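Local coordinates for protein endo-1,3-beta-glucanase (Streptomyces sioyaensis, PDB 3DGT) that probably hydrolyses internal 1,3-beta linkages of glucans through this family 16 catalytic domain, one part of a longer protein that also has a carbohydrate-binding module, at residues L68-R73 with L240-G245; A104-P109 with H264-D269; G118-F123 with I145-Q150. One frame throughout, in Å; residues are numbered along the deposited sequence.

Contact 1 (L68-R73 with L240-G245); sequences LLITPR and LNVAMG
V242, whose side chain lies against I70 and P72, has its carbonyl O bonded by the hydroxyl of S82 on strand 80-87, outside the contact, while the contact itself is aliphatic. The axes of strands 68-70 and 240-244 come within 8.1 Å at 21°, too far for backbone pairing, so these are strands of two layers packed face to face in the concanavalin-like beta sandwich of family 16. V242 divides its two methyls between its neighbours. With CG1 anti to the backbone N (chi1 -175°), that methyl meets P72 CG at 3.6 Å, and CG2 is left beside I70 CG2 at 3.8 Å. The isoleucine has a second branch in use: its CD1 reaches back over the backbone of L240 and touches L240 CB at 3.9 Å. At one end of the contact the leucines slide past each other, L68 CD2 meeting L240 CD1 at 3.8 Å. At the other, M244 bends at both chi2 and chi3, which curls its CE onto P72 CB at 3.8 Å. N241 points away from strand 68-70 and its OD1 accepts the N-H of W124 NE1, while the backbones of L68 and I70 bond to V268 and M266. The side-chain contacts between the layers are carbon on carbon, with I70 CD1 also resting near the L240 carbonyl; shape and burial, more than directional bonds, probably set how the two strands lie.

Contact 2 (A104-P109 with H264-D269); sequences ARLQMP and HPMVVD. With MG (magnesium ion), chain B.
The guanidinium of R105 is met at its edge by the carboxylate of D269: OD2 lies 6° out of the guanidinium plane, 3.0 Å from NH1, and the two flat groups are turned 68° apart. NH1 approaches OD2 from the anti side, 33° out of the carboxylate plane, and the N-terminal S1 N bonds this same oxygen. OD1 binds the magnesium, as does D269 O at 2.1 Å; a water, D16 O and G66 O are further ligands. R105 gets there with its chain extended from CG to NE. A leucine here removes the guanidinium, and OD2 would probably be left with S1 N but no partner on the arginine side. Behind this pair the strands run antiparallel in the jelly-roll sandwich of family 16: L106 and V268 form a non-hydrogen-bonded pair, Q107 and V267 a hydrogen-bonded one, with Q107 N to V267 O at 2.8 Å and V267 N to Q107 O at 3.0 Å. On the Q107 face the extended glutamine lies beside V267, its OE1 3.6 Å from CG2 of the valine, while NE2 bonds Q187 O. Past the last bridge the P109 ring packs alongside M266, P109 CD to M266 CB being 4.0 Å.

Contact 3 (G118-F123 with I145-Q150); sequences GYWPAF and IMENVQ
W120 and E147 lie side by side on one face of an antiparallel pair, and the indole NE1 gives its hydrogen to E147 OE2 at 3.1 Å. The oxygen sits 7° from the ring plane, while the nitrogen comes to its anti side, 35° out of the carboxylate plane. Against the face of the same indole V149 presses CG1, 4.2 Å from the centroid of the five-membered ring, so one side of the tryptophan is filled by a methyl and its N-H edge by the acid. A122, on this face too, offers just its CB, and E147 CG passes over it at 4.1 Å. On the reverse face the knob is a methyl: M146, bent at chi2 and chi3, tucks CE into the hollow between the side chains of P121 and F123, 3.7 Å from A122 CA. The P121 ring in turn crosses N148, with P121 CG 3.8 Å from N148 CB. I145 and M146 both give their N-H to F123 O, the first bond weak, which makes a classic beta bulge; I145 lays CD1 off-centre on the F123 ring, 4.0 Å from its centroid. At the far end Q150 folds back so that OE1 accepts the N-H of G118 at 2.8 Å. The sequence around the bulge fits the E-x-D-x-x-E signature that carries the catalytic acids in family 16 relatives, and E147 occupies its last place. Strand 236-244 flanks 119-127 on its other edge; the F123 and M146 face packs on strand 99-107, while W120 stands against helix 247-250, edge-to-face with F248.

How the contacts relate
Along the chain the segments come in the order 68-73, 104-109, 118-123, 145-150, 240-245, 264-269, so contacts 1 and 2 interlock and contact 3 is nested inside both. Their centres lie only 9 to 10 Å apart. Contact 2 pairs two strands of one layer, which 68-73 extends through L68 N to V268 O at 2.8 Å; contact 3 pairs strands of the facing layer, which 240-245 extends through A243 N to W120 O at 2.9 Å. Contact 1 spans the two layers. Together they sample the core of the family 16 sandwich, with the magnesium at the edge of contact 2 and the last acid of the signature, E147, in contact 3.

Contact 1 (L68-R73 with L240-G245)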
loop_
_atom_site.group_PDB
_atom_site.type_symbol
_atom_site.label_atom_id
_atom_site.label_comp_id
_atom_site.label_asym_id
_atom_site.label_seq_id
_atom_site.Cartn_x
_atom_site.Cartn_y
_atom_site.Cartn_z
ATOM N N LEU A 68 2.795 -4.427 -13.350
ATOM C CA LEU A 68 1.423 -4.734 -12.983
ATOM C C LEU A 68 0.548 -3.515 -13.256
ATOM O O LEU A 68 0.966 -2.377 -12.997
ATOM C CB LEU A 68 1.360 -5.059 -11.491
ATOM C CG LEU A 68 -0.017 -5.212 -10.843
ATOM C CD1 LEU A 68 -0.661 -6.496 -11.277
ATOM C CD2 LEU A 68 0.139 -5.177 -9.342
ATOM N N LEU A 69 -0.659 -3.749 -13.768
ATOM C CA LEU A 69 -1.684 -2.712 -13.895
ATOM C C LEU A 69 -2.850 -3.037 -12.978
ATOM O O LEU A 69 -3.438 -4.118 -13.073
ATOM C CB LEU A 69 -2.210 -2.624 -15.335
ATOM C CG LEU A 69 -1.206 -2.408 -16.464
ATOM C CD1 LEU A 69 -1.937 -2.526 -17.783
ATOM C CD2 LEU A 69 -0.524 -1.057 -16.345
ATOM N N ILE A 70 -3.188 -2.110 -12.089
ATOM C CA ILE A 70 -4.444 -2.220 -11.361
ATOM C C ILE A 70 -5.339 -1.096 -11.856
ATOM O O ILE A 70 -5.033 0.083 -11.646
ATOM C CB ILE A 70 -4.277 -2.190 -9.815
ATOM C CG1 ILE A 70 -3.451 -3.392 -9.339
ATOM C CG2 ILE A 70 -5.657 -2.196 -9.156
ATOM C CD1 ILE A 70 -3.129 -3.390 -7.837
ATOM N N THR A 71 -6.425 -1.462 -12.538
ATOM C CA THR A 71 -7.253 -0.483 -13.241
ATOM C C THR A 71 -8.697 -0.437 -12.749
ATOM O O THR A 71 -9.424 -1.410 -12.922
ATOM C CB THR A 71 -7.295 -0.786 -14.756
ATOM O OG1 THR A 71 -5.966 -1.042 -15.236
ATOM C CG2 THR A 71 -7.830 0.404 -15.490
ATOM N N PRO A 72 -9.123 0.682 -12.137
ATOM C CA PRO A 72 -10.557 0.853 -11.838
ATOM C C PRO A 72 -11.391 0.903 -13.111
ATOM O O PRO A 72 -10.980 1.523 -14.101
ATOM C CB PRO A 72 -10.606 2.210 -11.114
ATOM C CG PRO A 72 -9.196 2.353 -10.535
ATOM C CD PRO A 72 -8.313 1.807 -11.622
ATOM N N ARG A 73 -12.544 0.238 -13.078
ATOM C CA ARG A 73 -13.457 0.208 -14.220
ATOM C C ARG A 73 -14.859 0.563 -13.766
ATOM O O ARG A 73 -15.256 0.232 -12.648
ATOM C CB ARG A 73 -13.488 -1.194 -14.842
ATOM C CG ARG A 73 -12.149 -1.743 -15.302
ATOM C CD ARG A 73 -11.606 -1.000 -16.510
ATOM N NE ARG A 73 -10.392 -1.660 -16.974
ATOM C CZ ARG A 73 -9.704 -1.293 -18.048
ATOM N NH1 ARG A 73 -10.087 -0.248 -18.770
ATOM N NH2 ARG A 73 -8.625 -1.969 -18.393
ATOM N N LEU A 240 -1.411 -4.302 -2.556
ATOM C CA LEU A 240 -1.515 -3.283 -3.615
ATOM C C LEU A 240 -2.982 -3.172 -4.018
ATOM O O LEU A 240 -3.637 -4.183 -4.246
ATOM C CB LEU A 240 -0.700 -3.694 -4.844
ATOM C CG LEU A 240 0.823 -3.670 -4.705
ATOM C CD1 LEU A 240 1.434 -4.463 -5.845
ATOM C CD2 LEU A 240 1.346 -2.253 -4.716
ATOM N N ASN A 241 -3.498 -1.950 -4.109
ATOM C CA ASN A 241 -4.875 -1.752 -4.543
ATOM C C ASN A 241 -5.123 -0.379 -5.114
ATOM O O ASN A 241 -4.334 0.538 -4.915
ATOM C CB ASN A 241 -5.851 -1.997 -3.379
ATOM C CG ASN A 241 -5.682 -0.990 -2.255
ATOM O OD1 ASN A 241 -4.769 -1.099 -1.439
ATOM N ND2 ASN A 241 -6.562 -0.001 -2.214
ATOM N N VAL A 242 -6.239 -0.244 -5.822
ATOM C CA VAL A 242 -6.798 1.079 -6.071
ATOM C C VAL A 242 -8.251 1.069 -5.604
ATOM O O VAL A 242 -9.130 0.494 -6.241
ATOM C CB VAL A 242 -6.673 1.539 -7.549
ATOM C CG1 VAL A 242 -7.179 2.973 -7.672
ATOM C CG2 VAL A 242 -5.216 1.438 -8.053
ATOM N N ALA A 243 -8.489 1.690 -4.458
ATOM C CA ALA A 243 -9.849 1.869 -3.967
ATOM C C ALA A 243 -10.519 2.992 -4.753
ATOM O O ALA A 243 -9.842 3.848 -5.321
ATOM C CB ALA A 243 -9.840 2.175 -2.464
ATOM N N MET A 244 -11.850 2.974 -4.792
ATOM C CA MET A 244 -12.638 4.052 -5.385
ATOM C C MET A 244 -13.602 4.609 -4.345
ATOM O O MET A 244 -14.521 3.917 -3.903
ATOM C CB MET A 244 -13.422 3.533 -6.598
ATOM C CG MET A 244 -14.156 4.611 -7.397
ATOM S SD MET A 244 -13.062 5.924 -7.969
ATOM C CE MET A 244 -11.707 4.877 -8.620
ATOM N N GLY A 245 -13.384 5.864 -3.958
ATOM C CA GLY A 245 -14.217 6.518 -2.947
ATOM C C GLY A 245 -13.803 6.169 -1.535
ATOM O O GLY A 245 -12.685 5.702 -1.297
#

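Contact 2 (A104-P109 with H264-D269)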
loop_
_atom_site.group_PDB
_atom_site.type_symbol
_atom_site.label_atom_id
_atom_site.label_comp_id
_atom_site.label_asym_id
_atom_site.label_seq_id
_atom_site.Cartn_x
_atom_site.Cartn_y
_atom_site.Cartn_z
ATOM N N ALA A 104 8.226 -0.446 -3.423
ATOM C CA ALA A 104 7.586 -0.597 -4.726
ATOM C C ALA A 104 7.931 0.587 -5.595
ATOM O O ALA A 104 8.032 1.712 -5.112
ATOM C CB ALA A 104 6.079 -0.730 -4.601
ATOM N N ARG A 105 8.122 0.333 -6.880
ATOM C CA ARG A 105 8.301 1.401 -7.845
ATOM C C ARG A 105 7.035 1.422 -8.670
ATOM O O ARG A 105 6.650 0.401 -9.258
ATOM C CB ARG A 105 9.539 1.162 -8.704
ATOM C CG ARG A 105 9.767 2.208 -9.784
ATOM C CD ARG A 105 11.126 2.017 -10.437
ATOM N NE ARG A 105 11.435 3.083 -11.393
ATOM C CZ ARG A 105 11.400 2.953 -12.717
ATOM N NH1 ARG A 105 11.077 1.795 -13.289
ATOM N NH2 ARG A 105 11.695 4.002 -13.478
ATOM N N LEU A 106 6.359 2.571 -8.673
ATOM C CA LEU A 106 5.033 2.656 -9.277
ATOM C C LEU A 106 4.707 4.058 -9.770
ATOM O O LEU A 106 5.268 5.059 -9.286
ATOM C CB LEU A 106 3.954 2.158 -8.292
ATOM C CG LEU A 106 3.757 2.938 -6.982
ATOM C CD1 LEU A 106 2.763 4.089 -7.163
ATOM C CD2 LEU A 106 3.308 2.013 -5.854
ATOM N N GLN A 107 3.777 4.105 -10.722
ATOM C CA GLN A 107 3.158 5.334 -11.186
ATOM C C GLN A 107 1.743 5.339 -10.634
ATOM O O GLN A 107 0.989 4.391 -10.835
ATOM C CB GLN A 107 3.093 5.346 -12.714
ATOM C CG GLN A 107 2.429 6.591 -13.296
ATOM C CD GLN A 107 2.256 6.521 -14.800
ATOM O OE1 GLN A 107 2.377 5.453 -15.399
ATOM N NE2 GLN A 107 1.973 7.663 -15.418
ATOM N N MET A 108 1.376 6.413 -9.945
ATOM C CA MET A 108 -0.010 6.570 -9.505
ATOM C C MET A 108 -0.923 6.777 -10.711
ATOM O O MET A 108 -0.483 7.296 -11.740
ATOM C CB MET A 108 -0.129 7.757 -8.562
ATOM C CG MET A 108 0.597 7.584 -7.244
ATOM S SD MET A 108 0.304 9.034 -6.244
ATOM C CE MET A 108 1.472 8.790 -4.893
ATOM N N PRO A 109 -2.200 6.371 -10.599
ATOM C CA PRO A 109 -3.107 6.547 -11.735
ATOM C C PRO A 109 -2.992 7.942 -12.339
ATOM O O PRO A 109 -3.113 8.946 -11.636
ATOM C CB PRO A 109 -4.482 6.314 -11.113
ATOM C CG PRO A 109 -4.212 5.319 -10.038
ATOM C CD PRO A 109 -2.874 5.725 -9.460
ATOM N N HIS A 264 -7.738 4.417 -15.604
ATOM C CA HIS A 264 -6.387 4.915 -15.314
ATOM C C HIS A 264 -5.696 4.004 -14.311
ATOM O O HIS A 264 -6.003 4.063 -13.125
ATOM C CB HIS A 264 -6.444 6.360 -14.801
ATOM C CG HIS A 264 -7.043 7.309 -15.784
ATOM N ND1 HIS A 264 -6.335 7.800 -16.857
ATOM C CD2 HIS A 264 -8.283 7.844 -15.868
ATOM C CE1 HIS A 264 -7.108 8.615 -17.554
ATOM N NE2 HIS A 264 -8.294 8.660 -16.975
ATOM N N PRO A 265 -4.773 3.144 -14.791
ATOM C CA PRO A 265 -4.158 2.183 -13.870
ATOM C C PRO A 265 -3.105 2.754 -12.932
ATOM O O PRO A 265 -2.407 3.706 -13.284
ATOM C CB PRO A 265 -3.486 1.182 -14.815
ATOM C CG PRO A 265 -3.112 2.008 -16.019
ATOM C CD PRO A 265 -4.290 2.968 -16.177
ATOM N N MET A 266 -2.982 2.151 -11.753
ATOM C CA MET A 266 -1.721 2.232 -11.029
ATOM C C MET A 266 -0.791 1.245 -11.729
ATOM O O MET A 266 -1.174 0.100 -11.994
ATOM C CB MET A 266 -1.891 1.849 -9.567
ATOM C CG MET A 266 -0.563 1.878 -8.801
ATOM S SD MET A 266 -0.757 1.782 -7.010
ATOM C CE MET A 266 -1.418 0.127 -6.816
ATOM N N VAL A 267 0.408 1.716 -12.066
ATOM C CA VAL A 267 1.373 0.948 -12.841
ATOM C C VAL A 267 2.544 0.601 -11.923
ATOM O O VAL A 267 3.286 1.493 -11.518
ATOM C CB VAL A 267 1.877 1.755 -14.058
ATOM C CG1 VAL A 267 2.800 0.899 -14.909
ATOM C CG2 VAL A 267 0.707 2.251 -14.909
ATOM N N VAL A 268 2.706 -0.683 -11.596
ATOM C CA VAL A 268 3.695 -1.104 -10.599
ATOM C C VAL A 268 4.801 -1.923 -11.249
ATOM O O VAL A 268 4.567 -3.039 -11.704
ATOM C CB VAL A 268 3.034 -1.935 -9.467
ATOM C CG1 VAL A 268 4.041 -2.219 -8.341
ATOM C CG2 VAL A 268 1.781 -1.215 -8.929
ATOM N N ASP A 269 6.015 -1.377 -11.286
ATOM C CA ASP A 269 7.160 -2.094 -11.846
ATOM C C ASP A 269 7.569 -3.291 -10.994
ATOM O O ASP A 269 7.819 -4.383 -11.513
ATOM C CB ASP A 269 8.330 -1.126 -12.025
ATOM C CG ASP A 269 9.535 -1.746 -12.714
ATOM O OD1 ASP A 269 9.456 -2.869 -13.268
ATOM O OD2 ASP A 269 10.589 -1.074 -12.704
HETATM MG MG MG B . 8.891 -4.841 -13.250
HETATM O O HOH W 1 10.091 -5.407 -14.832
#

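Contact 3 (G118-F123 with I145-Q150)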
loop_
_atom_site.group_PDB
_atom_site.type_symbol
_atom_site.label_atom_id
_atom_site.label_comp_id
_atom_site.label_asym_id
_atom_site.label_seq_id
_atom_site.Cartn_x
_atom_site.Cartn_y
_atom_site.Cartn_z
ATOM N N GLY A 118 -12.074 10.448 -6.245
ATOM C CA GLY A 118 -12.342 9.116 -5.709
ATOM C C GLY A 118 -11.199 8.118 -5.829
ATOM O O GLY A 118 -11.176 7.126 -5.105
ATOM N N TYR A 119 -10.250 8.371 -6.729
ATOM C CA TYR A 119 -9.121 7.451 -6.929
ATOM C C TYR A 119 -8.260 7.378 -5.675
ATOM O O TYR A 119 -7.724 8.395 -5.227
ATOM C CB TYR A 119 -8.238 7.895 -8.097
ATOM C CG TYR A 119 -8.618 7.327 -9.446
ATOM C CD1 TYR A 119 -9.635 7.899 -10.212
ATOM C CD2 TYR A 119 -7.917 6.251 -9.981
ATOM C CE1 TYR A 119 -9.965 7.379 -11.471
ATOM C CE2 TYR A 119 -8.231 5.729 -11.234
ATOM C CZ TYR A 119 -9.255 6.292 -11.961
ATOM O OH TYR A 119 -9.561 5.775 -13.196
ATOM N N TRP A 120 -8.113 6.173 -5.136
ATOM C CA TRP A 120 -7.335 5.959 -3.916
ATOM C C TRP A 120 -6.369 4.778 -4.066
ATOM O O TRP A 120 -6.623 3.694 -3.563
ATOM C CB TRP A 120 -8.307 5.761 -2.743
ATOM C CG TRP A 120 -7.729 5.565 -1.355
ATOM C CD1 TRP A 120 -6.415 5.650 -0.963
ATOM C CD2 TRP A 120 -8.484 5.327 -0.166
ATOM N NE1 TRP A 120 -6.314 5.434 0.397
ATOM C CE2 TRP A 120 -7.571 5.232 0.906
ATOM C CE3 TRP A 120 -9.849 5.146 0.094
ATOM C CZ2 TRP A 120 -7.987 4.999 2.218
ATOM C CZ3 TRP A 120 -10.255 4.911 1.392
ATOM C CH2 TRP A 120 -9.331 4.839 2.440
ATOM N N PRO A 121 -5.248 4.994 -4.771
ATOM C CA PRO A 121 -4.218 3.963 -4.858
ATOM C C PRO A 121 -3.490 3.786 -3.526
ATOM O O PRO A 121 -3.372 4.736 -2.735
ATOM C CB PRO A 121 -3.258 4.521 -5.913
ATOM C CG PRO A 121 -3.388 6.011 -5.761
ATOM C CD PRO A 121 -4.861 6.218 -5.502
ATOM N N ALA A 122 -2.999 2.580 -3.285
ATOM C CA ALA A 122 -2.283 2.288 -2.041
ATOM C C ALA A 122 -1.314 1.128 -2.202
ATOM O O ALA A 122 -1.560 0.180 -2.964
ATOM C CB ALA A 122 -3.251 2.026 -0.898
ATOM N N PHE A 123 -0.210 1.226 -1.468
ATOM C CA PHE A 123 0.804 0.178 -1.356
ATOM C C PHE A 123 1.142 0.144 0.115
ATOM O O PHE A 123 1.633 1.116 0.674
ATOM C CB PHE A 123 2.029 0.559 -2.199
ATOM C CG PHE A 123 3.310 -0.150 -1.818
ATOM C CD1 PHE A 123 3.376 -1.539 -1.747
ATOM C CD2 PHE A 123 4.468 0.584 -1.594
ATOM C CE1 PHE A 123 4.568 -2.183 -1.418
ATOM C CE2 PHE A 123 5.666 -0.053 -1.276
ATOM C CZ PHE A 123 5.714 -1.433 -1.183
ATOM N N ILE A 145 2.795 2.571 3.064
ATOM C CA ILE A 145 4.046 3.035 2.438
ATOM C C ILE A 145 3.781 4.098 1.365
ATOM O O ILE A 145 4.560 5.050 1.199
ATOM C CB ILE A 145 4.851 1.852 1.864
ATOM C CG1 ILE A 145 5.002 0.749 2.922
ATOM C CG2 ILE A 145 6.225 2.315 1.346
ATOM C CD1 ILE A 145 5.650 -0.526 2.378
ATOM N N MET A 146 2.674 3.927 0.645
ATOM C CA MET A 146 2.173 4.945 -0.262
ATOM C C MET A 146 0.652 4.911 -0.237
ATOM O O MET A 146 0.050 3.854 -0.434
ATOM C CB MET A 146 2.684 4.704 -1.690
ATOM C CG MET A 146 2.213 5.731 -2.752
ATOM S SD MET A 146 0.455 5.659 -3.271
ATOM C CE MET A 146 0.385 4.019 -3.982
ATOM N N GLU A 147 0.042 6.062 0.023
ATOM C CA GLU A 147 -1.365 6.285 -0.277
ATOM C C GLU A 147 -1.468 7.610 -1.003
ATOM O O GLU A 147 -0.626 8.493 -0.832
ATOM C CB GLU A 147 -2.224 6.355 0.981
ATOM C CG GLU A 147 -2.400 5.047 1.705
ATOM C CD GLU A 147 -3.308 5.215 2.890
ATOM O OE1 GLU A 147 -2.827 5.718 3.921
ATOM O OE2 GLU A 147 -4.503 4.872 2.793
ATOM N N ASN A 148 -2.515 7.742 -1.802
ATOM C CA ASN A 148 -2.800 8.976 -2.507
ATOM C C ASN A 148 -4.290 9.064 -2.767
ATOM O O ASN A 148 -4.977 8.040 -2.859
ATOM C CB ASN A 148 -2.028 9.023 -3.825
ATOM C CG ASN A 148 -2.481 10.156 -4.728
ATOM O OD1 ASN A 148 -3.265 9.942 -5.654
ATOM N ND2 ASN A 148 -2.000 11.377 -4.455
ATOM N N VAL A 149 -4.786 10.287 -2.901
ATOM C CA VAL A 149 -6.164 10.496 -3.333
ATOM C C VAL A 149 -6.245 11.626 -4.342
ATOM O O VAL A 149 -5.384 12.515 -4.371
ATOM C CB VAL A 149 -7.149 10.772 -2.148
ATOM C CG1 VAL A 149 -7.280 9.556 -1.244
ATOM C CG2 VAL A 149 -6.717 12.016 -1.341
ATOM N N GLN A 150 -7.277 11.559 -5.186
ATOM C CA GLN A 150 -7.708 12.697 -6.008
ATOM C C GLN A 150 -6.729 13.106 -7.107
ATOM O O GLN A 150 -6.831 14.211 -7.646
ATOM C CB GLN A 150 -8.048 13.928 -5.130
ATOM C CG GLN A 150 -8.945 13.678 -3.899
ATOM C CD GLN A 150 -10.259 13.003 -4.234
ATOM O OE1 GLN A 150 -10.292 11.844 -4.653
ATOM N NE2 GLN A 150 -11.360 13.726 -4.037
HETATM O O HOH W 2 -5.408 9.406 -6.880
#